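Local coordinates for membrane lipoprotein family protein (Aeropyrum pernix, PDB 4PEV) that binds adenosine and probably delivers it, as the solute-binding lipoprotein of the BMP family, to an ABC transporter in the cell membrane, at residues C[334-344]-C[358-369]. Sequence-based numbering, arbitrary orientation.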
ATOM      1  N   SER C 334       0.686   7.483   8.562  1.00 40.37           N
ATOM      2  CA  SER C 334       1.982   7.692   9.153  1.00 41.39           C
ATOM      3  C   SER C 334       1.936   8.764  10.257  1.00 43.42           C
ATOM      4  O   SER C 334       1.607   9.909   9.972  1.00 43.05           O
ATOM      5  CB  SER C 334       2.890   8.142   8.003  1.00 41.56           C
ATOM      6  OG  SER C 334       4.244   8.149   8.357  1.00 43.61           O
ATOM      7  N   ASP C 335       2.266   8.406  11.505  1.00 46.73           N
ATOM      8  CA  ASP C 335       2.423   9.396  12.605  1.00 47.43           C
ATOM      9  C   ASP C 335       3.901   9.563  13.063  1.00 46.24           C
ATOM     10  O   ASP C 335       4.790   8.956  12.493  1.00 43.71           O
ATOM     11  CB  ASP C 335       1.522   9.013  13.787  1.00 50.80           C
ATOM     12  CG  ASP C 335       2.051   7.819  14.571  1.00 53.78           C
ATOM     13  OD1 ASP C 335       3.262   7.562  14.490  1.00 58.30           O
ATOM     14  OD2 ASP C 335       1.268   7.140  15.276  1.00 53.22           O
ATOM     15  N   GLU C 336       4.154  10.367  14.098  1.00 48.93           N
ATOM     16  CA  GLU C 336       5.535  10.652  14.582  1.00 49.33           C
ATOM     17  C   GLU C 336       6.390   9.414  14.799  1.00 47.48           C
ATOM     18  O   GLU C 336       7.488   9.306  14.271  1.00 47.25           O
ATOM     19  CB  GLU C 336       5.531  11.430  15.913  1.00 52.28           C
ATOM     20  CG  GLU C 336       5.238  12.927  15.824  1.00 55.38           C
ATOM     21  CD  GLU C 336       3.741  13.266  15.833  1.00 58.67           C
ATOM     22  OE1 GLU C 336       3.402  14.363  16.338  1.00 56.62           O
ATOM     23  OE2 GLU C 336       2.902  12.453  15.342  1.00 56.89           O
ATOM     24  N   GLU C 337       5.889   8.487  15.601  1.00 48.69           N
ATOM     25  CA  GLU C 337       6.695   7.348  16.021  1.00 50.81           C
ATOM     26  C   GLU C 337       6.964   6.381  14.863  1.00 46.02           C
ATOM     27  O   GLU C 337       8.078   5.873  14.720  1.00 46.48           O
ATOM     28  CB  GLU C 337       6.057   6.642  17.229  1.00 55.67           C
ATOM     29  CG  GLU C 337       5.072   5.530  16.917  1.00 63.05           C
ATOM     30  CD  GLU C 337       4.825   4.634  18.117  1.00 72.22           C
ATOM     31  OE1 GLU C 337       4.409   5.159  19.176  1.00 81.39           O
ATOM     32  OE2 GLU C 337       5.049   3.405  18.002  1.00 73.20           O
ATOM     33  N   ILE C 338       5.949   6.166  14.029  1.00 42.43           N
ATOM     34  CA  ILE C 338       6.048   5.264  12.874  1.00 40.40           C
ATOM     35  C   ILE C 338       7.092   5.832  11.888  1.00 36.78           C
ATOM     36  O   ILE C 338       7.905   5.096  11.336  1.00 34.24           O
ATOM     37  CB  ILE C 338       4.695   5.072  12.129  1.00 41.60           C
ATOM     38  CG1 ILE C 338       3.489   4.886  13.081  1.00 45.10           C
ATOM     39  CG2 ILE C 338       4.791   3.901  11.168  1.00 42.32           C
ATOM     40  CD1 ILE C 338       3.139   3.460  13.477  1.00 47.25           C
ATOM     41  N   ILE C 339       7.064   7.149  11.699  1.00 33.98           N
ATOM     42  CA  ILE C 339       8.008   7.841  10.828  1.00 33.35           C
ATOM     43  C   ILE C 339       9.439   7.660  11.303  1.00 33.35           C
ATOM     44  O   ILE C 339      10.332   7.381  10.499  1.00 29.06           O
ATOM     45  CB  ILE C 339       7.698   9.352  10.748  1.00 33.42           C
ATOM     46  CG1 ILE C 339       6.413   9.578   9.966  1.00 34.30           C
ATOM     47  CG2 ILE C 339       8.816  10.122  10.055  1.00 32.81           C
ATOM     48  CD1 ILE C 339       5.833  10.961  10.137  1.00 35.52           C
ATOM     49  N   ARG C 340       9.644   7.824  12.609  1.00 35.38           N
ATOM     50  CA  ARG C 340      10.973   7.705  13.191  1.00 36.95           C
ATOM     51  C   ARG C 340      11.428   6.244  13.159  1.00 34.93           C
ATOM     52  O   ARG C 340      12.590   5.972  12.921  1.00 33.82           O
ATOM     53  CB  ARG C 340      10.997   8.259  14.624  1.00 40.86           C
ATOM     54  CG  ARG C 340      12.401   8.363  15.228  1.00 45.31           C
ATOM     55  CD  ARG C 340      12.436   9.005  16.619  1.00 48.20           C
ATOM     56  NE  ARG C 340      11.107   9.126  17.236  1.00 51.57           N
ATOM     57  CZ  ARG C 340      10.458  10.275  17.474  1.00 55.67           C
ATOM     58  NH1 ARG C 340      11.005  11.453  17.167  1.00 55.86           N
ATOM     59  NH2 ARG C 340       9.246  10.253  18.040  1.00 55.85           N
ATOM     60  N   TYR C 341      10.512   5.307  13.373  1.00 32.82           N
ATOM     61  CA  TYR C 341      10.861   3.882  13.377  1.00 33.44           C
ATOM     62  C   TYR C 341      11.482   3.393  12.072  1.00 32.07           C
ATOM     63  O   TYR C 341      12.490   2.669  12.073  1.00 29.67           O
ATOM     64  CB  TYR C 341       9.620   3.062  13.674  1.00 34.63           C
ATOM     65  CG  TYR C 341       9.783   1.578  13.509  1.00 36.79           C
ATOM     66  CD1 TYR C 341      10.383   0.806  14.501  1.00 39.61           C
ATOM     67  CD2 TYR C 341       9.287   0.933  12.382  1.00 38.49           C
ATOM     68  CE1 TYR C 341      10.503  -0.570  14.362  1.00 41.17           C
ATOM     69  CE2 TYR C 341       9.391  -0.435  12.234  1.00 39.57           C
ATOM     70  CZ  TYR C 341      10.003  -1.184  13.219  1.00 41.21           C
ATOM     71  OH  TYR C 341      10.101  -2.546  13.055  1.00 42.33           O
ATOM     72  N   PHE C 342      10.865   3.786  10.958  1.00 31.53           N
ATOM     73  CA  PHE C 342      11.351   3.394   9.640  1.00 29.39           C
ATOM     74  C   PHE C 342      12.550   4.188   9.274  1.00 29.63           C
ATOM     75  O   PHE C 342      13.399   3.704   8.550  1.00 30.41           O
ATOM     76  CB  PHE C 342      10.268   3.547   8.581  1.00 28.85           C
ATOM     77  CG  PHE C 342       9.241   2.481   8.660  1.00 27.41           C
ATOM     78  CD1 PHE C 342       9.526   1.215   8.192  1.00 26.86           C
ATOM     79  CD2 PHE C 342       8.020   2.723   9.265  1.00 27.27           C
ATOM     80  CE1 PHE C 342       8.594   0.206   8.298  1.00 27.56           C
ATOM     81  CE2 PHE C 342       7.072   1.723   9.371  1.00 27.82           C
ATOM     82  CZ  PHE C 342       7.361   0.458   8.884  1.00 28.05           C
ATOM     83  N   ALA C 343      12.629   5.411   9.777  1.00 31.03           N
ATOM     84  CA  ALA C 343      13.826   6.224   9.604  1.00 31.32           C
ATOM     85  C   ALA C 343      15.023   5.602  10.341  1.00 32.47           C
ATOM     86  O   ALA C 343      16.131   5.594   9.808  1.00 34.03           O
ATOM     87  CB  ALA C 343      13.569   7.653  10.068  1.00 31.62           C
ATOM     88  N   GLU C 344      14.794   5.080  11.548  1.00 33.79           N
ATOM     89  CA  GLU C 344      15.805   4.311  12.298  1.00 35.32           C
ATOM     90  C   GLU C 344      16.269   3.104  11.475  1.00 34.84           C
ATOM     91  O   GLU C 344      17.462   2.875  11.325  1.00 34.48           O
ATOM     92  CB  GLU C 344      15.256   3.837  13.664  1.00 38.36           C
ATOM     93  CG  GLU C 344      15.073   4.960  14.703  1.00 41.95           C
ATOM     94  CD  GLU C 344      14.152   4.620  15.895  1.00 44.27           C
ATOM     95  OE1 GLU C 344      13.803   3.430  16.099  1.00 46.33           O
ATOM     96  OE2 GLU C 344      13.789   5.561  16.653  1.00 43.57           O
ATOM     97  N   PRO C 358      17.029  10.171  11.950  1.00 35.81           N
ATOM     98  CA  PRO C 358      15.622   9.875  12.243  1.00 36.42           C
ATOM     99  C   PRO C 358      14.895  11.024  12.912  1.00 38.56           C
ATOM    100  O   PRO C 358      13.761  11.317  12.547  1.00 36.35           O
ATOM    101  CB  PRO C 358      15.694   8.690  13.204  1.00 36.48           C
ATOM    102  CG  PRO C 358      16.985   8.032  12.910  1.00 36.14           C
ATOM    103  CD  PRO C 358      17.921   9.077  12.368  1.00 36.17           C
ATOM    104  N   GLU C 359      15.542  11.671  13.884  1.00 43.48           N
ATOM    105  CA  GLU C 359      14.932  12.817  14.555  1.00 46.30           C
ATOM    106  C   GLU C 359      14.710  14.011  13.585  1.00 46.86           C
ATOM    107  O   GLU C 359      13.630  14.635  13.582  1.00 43.70           O
ATOM    108  CB  GLU C 359      15.756  13.217  15.790  1.00 49.30           C
ATOM    109  CG  GLU C 359      15.122  14.304  16.669  1.00 51.85           C
ATOM    110  CD  GLU C 359      13.616  14.139  16.849  1.00 55.62           C
ATOM    111  OE1 GLU C 359      13.145  12.976  16.928  1.00 57.97           O
ATOM    112  OE2 GLU C 359      12.897  15.173  16.903  1.00 57.19           O
ATOM    113  N   LYS C 360      15.707  14.304  12.747  1.00 45.31           N
ATOM    114  CA  LYS C 360      15.568  15.373  11.760  1.00 46.69           C
ATOM    115  C   LYS C 360      14.480  15.063  10.712  1.00 44.30           C
ATOM    116  O   LYS C 360      13.784  15.961  10.261  1.00 43.98           O
ATOM    117  CB  LYS C 360      16.928  15.694  11.112  1.00 52.02           C
ATOM    118  CG  LYS C 360      16.964  16.875  10.138  1.00 57.55           C
ATOM    119  CD  LYS C 360      16.220  18.128  10.636  1.00 66.24           C
ATOM    120  CE  LYS C 360      17.126  19.232  11.175  1.00 69.85           C
ATOM    121  NZ  LYS C 360      17.600  20.137  10.083  1.00 72.66           N
ATOM    122  N   VAL C 361      14.307  13.795  10.349  1.00 42.48           N
ATOM    123  CA  VAL C 361      13.252  13.411   9.404  1.00 39.85           C
ATOM    124  C   VAL C 361      11.868  13.755   9.944  1.00 39.81           C
ATOM    125  O   VAL C 361      11.033  14.253   9.210  1.00 41.83           O
ATOM    126  CB  VAL C 361      13.296  11.905   9.053  1.00 40.05           C
ATOM    127  CG1 VAL C 361      11.982  11.432   8.428  1.00 40.07           C
ATOM    128  CG2 VAL C 361      14.457  11.604   8.114  1.00 39.44           C
ATOM    129  N   VAL C 362      11.621  13.490  11.219  1.00 38.86           N
ATOM    130  CA  VAL C 362      10.321  13.793  11.804  1.00 38.05           C
ATOM    131  C   VAL C 362      10.080  15.300  11.860  1.00 39.59           C
ATOM    132  O   VAL C 362       9.007  15.774  11.484  1.00 38.93           O
ATOM    133  CB  VAL C 362      10.177  13.222  13.221  1.00 38.18           C
ATOM    134  CG1 VAL C 362       8.808  13.556  13.800  1.00 39.54           C
ATOM    135  CG2 VAL C 362      10.353  11.720  13.204  1.00 38.99           C
ATOM    136  N   GLU C 363      11.071  16.058  12.324  1.00 42.07           N
ATOM    137  CA  GLU C 363      10.919  17.519  12.416  1.00 42.97           C
ATOM    138  C   GLU C 363      10.470  18.117  11.085  1.00 40.26           C
ATOM    139  O   GLU C 363       9.573  18.965  11.051  1.00 38.64           O
ATOM    140  CB  GLU C 363      12.216  18.190  12.872  1.00 45.41           C
ATOM    141  CG  GLU C 363      12.540  17.974  14.345  1.00 48.96           C
ATOM    142  CD  GLU C 363      13.982  18.336  14.691  1.00 53.28           C
ATOM    143  OE1 GLU C 363      14.651  19.035  13.882  1.00 53.84           O
ATOM    144  OE2 GLU C 363      14.451  17.903  15.772  1.00 54.24           O
ATOM    145  N   ILE C 364      11.078  17.647   9.998  1.00 36.74           N
ATOM    146  CA  ILE C 364      10.794  18.184   8.678  1.00 34.76           C
ATOM    147  C   ILE C 364       9.410  17.812   8.173  1.00 34.79           C
ATOM    148  O   ILE C 364       8.757  18.630   7.552  1.00 37.43           O
ATOM    149  CB  ILE C 364      11.827  17.742   7.626  1.00 33.45           C
ATOM    150  CG1 ILE C 364      13.233  18.218   8.009  1.00 31.04           C
ATOM    151  CG2 ILE C 364      11.437  18.278   6.247  1.00 32.93           C
ATOM    152  CD1 ILE C 364      14.314  17.756   7.057  1.00 30.52           C
ATOM    153  N   VAL C 365       8.952  16.596   8.417  1.00 34.99           N
ATOM    154  CA  VAL C 365       7.636  16.216   7.920  1.00 36.68           C
ATOM    155  C   VAL C 365       6.567  17.004   8.671  1.00 39.83           C
ATOM    156  O   VAL C 365       5.631  17.526   8.066  1.00 41.55           O
ATOM    157  CB  VAL C 365       7.351  14.707   8.060  1.00 36.28           C
ATOM    158  CG1 VAL C 365       5.945  14.386   7.569  1.00 35.70           C
ATOM    159  CG2 VAL C 365       8.376  13.876   7.300  1.00 35.47           C
HETATM  160  N   MSE C 366       6.717  17.100   9.990  1.00 42.92           N
HETATM  161  CA  MSE C 366       5.733  17.779  10.836  1.00 43.61           C
HETATM  162  C   MSE C 366       5.693  19.235  10.503  1.00 42.66           C
HETATM  163  O   MSE C 366       4.652  19.885  10.630  1.00 47.01           O
HETATM  164  CB  MSE C 366       6.087  17.653  12.314  1.00 47.05           C
HETATM  165  CG  MSE C 366       6.061  16.217  12.834  1.00 51.94           C
HETATM  166 SE   MSE C 366       4.339  15.322  12.454  1.00 61.62          SE
HETATM  167  CE  MSE C 366       4.915  13.449  12.245  1.00 58.31           C
ATOM    168  N   SER C 367       6.831  19.761  10.073  1.00 38.57           N
ATOM    169  CA  SER C 367       6.918  21.136   9.634  1.00 36.93           C
ATOM    170  C   SER C 367       6.028  21.343   8.426  1.00 34.86           C
ATOM    171  O   SER C 367       5.273  22.301   8.387  1.00 35.65           O
ATOM    172  CB  SER C 367       8.366  21.477   9.289  1.00 38.14           C
ATOM    173  OG  SER C 367       8.517  22.839   8.991  1.00 39.08           O
ATOM    174  N   GLN C 368       6.090  20.419   7.469  1.00 33.53           N
ATOM    175  CA  GLN C 368       5.346  20.528   6.190  1.00 33.74           C
ATOM    176  C   GLN C 368       3.844  20.224   6.301  1.00 34.13           C
ATOM    177  O   GLN C 368       3.036  20.749   5.536  1.00 33.18           O
ATOM    178  CB  GLN C 368       5.960  19.595   5.145  1.00 33.09           C
ATOM    179  CG  GLN C 368       7.425  19.883   4.832  1.00 32.84           C
ATOM    180  CD  GLN C 368       7.599  20.972   3.792  1.00 32.57           C
ATOM    181  OE1 GLN C 368       7.410  22.153   4.060  1.00 33.03           O
ATOM    182  NE2 GLN C 368       7.951  20.572   2.592  1.00 33.68           N
ATOM    183  N   ARG C 369       3.484  19.358   7.239  1.00 35.41           N
ATOM    184  CA  ARG C 369       2.090  19.087   7.549  1.00 36.97           C
ATOM    185  C   ARG C 369       1.410  20.279   8.228  1.00 41.28           C
ATOM    186  O   ARG C 369       0.214  20.491   8.037  1.00 40.78           O
ATOM    187  CB  ARG C 369       2.001  17.876   8.460  1.00 36.72           C
ATOM    188  CG  ARG C 369       2.462  16.586   7.802  1.00 37.36           C
ATOM    189  CD  ARG C 369       2.145  15.391   8.684  1.00 36.55           C
ATOM    190  NE  ARG C 369       2.676  14.147   8.148  1.00 36.17           N
ATOM    191  CZ  ARG C 369       2.526  12.959   8.728  1.00 36.87           C
ATOM    192  NH1 ARG C 369       1.847  12.851   9.869  1.00 36.88           N
ATOM    193  NH2 ARG C 369       3.065  11.873   8.173  1.00 36.21           N
TER
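Ile339 is the knob that helix 336-344 pushes into helix 358-369, into a hole lined by Val361, Val362, Val365 and Met366. Its two branches divide the work. From CB, the CG2 methyl enters between two valines, 3.8 Å from Val361 CG1 and about as far from Val362 CG2. The other branch leaves anti to the carbonyl carbon (chi1 -70°) and carries CD1 on past Val365 CG1 until it meets CE of Met366, a selenomethionine, tip to tip; there CD1 also lies 3.5 Å from Arg369 NH2. Segments 336-344 and 358-369, their axes 8.6 Å apart at closest approach and directions 141° apart, run roughly antiparallel as two consecutive helices after edge strand 331-333 of the mixed sheet, one of the two sheets of this periplasmic-binding-protein fold with adenosine between its lobes. Arg369, extended from CG to NE, reaches back to Ser334 O, to which NH1 and NH2 both donate at 3.0 Å, NH1 from close to the carbonyl plane, NH2 from well above it. Its NE hydrogen-bonds to Ile294 O, and NH2 forms a salt bridge to Glu286, which is also hydrogen-bonded to Ser334 OG. Toward the other end, Ala343 CB packs on Pro358 CB at 3.9 Å, while Arg340 NH1 makes a salt bridge to Glu359 OE1 (2.6 Å); its N-H...O is weak, bent to 124°, although guanidinium and carboxylate are nearly coplanar.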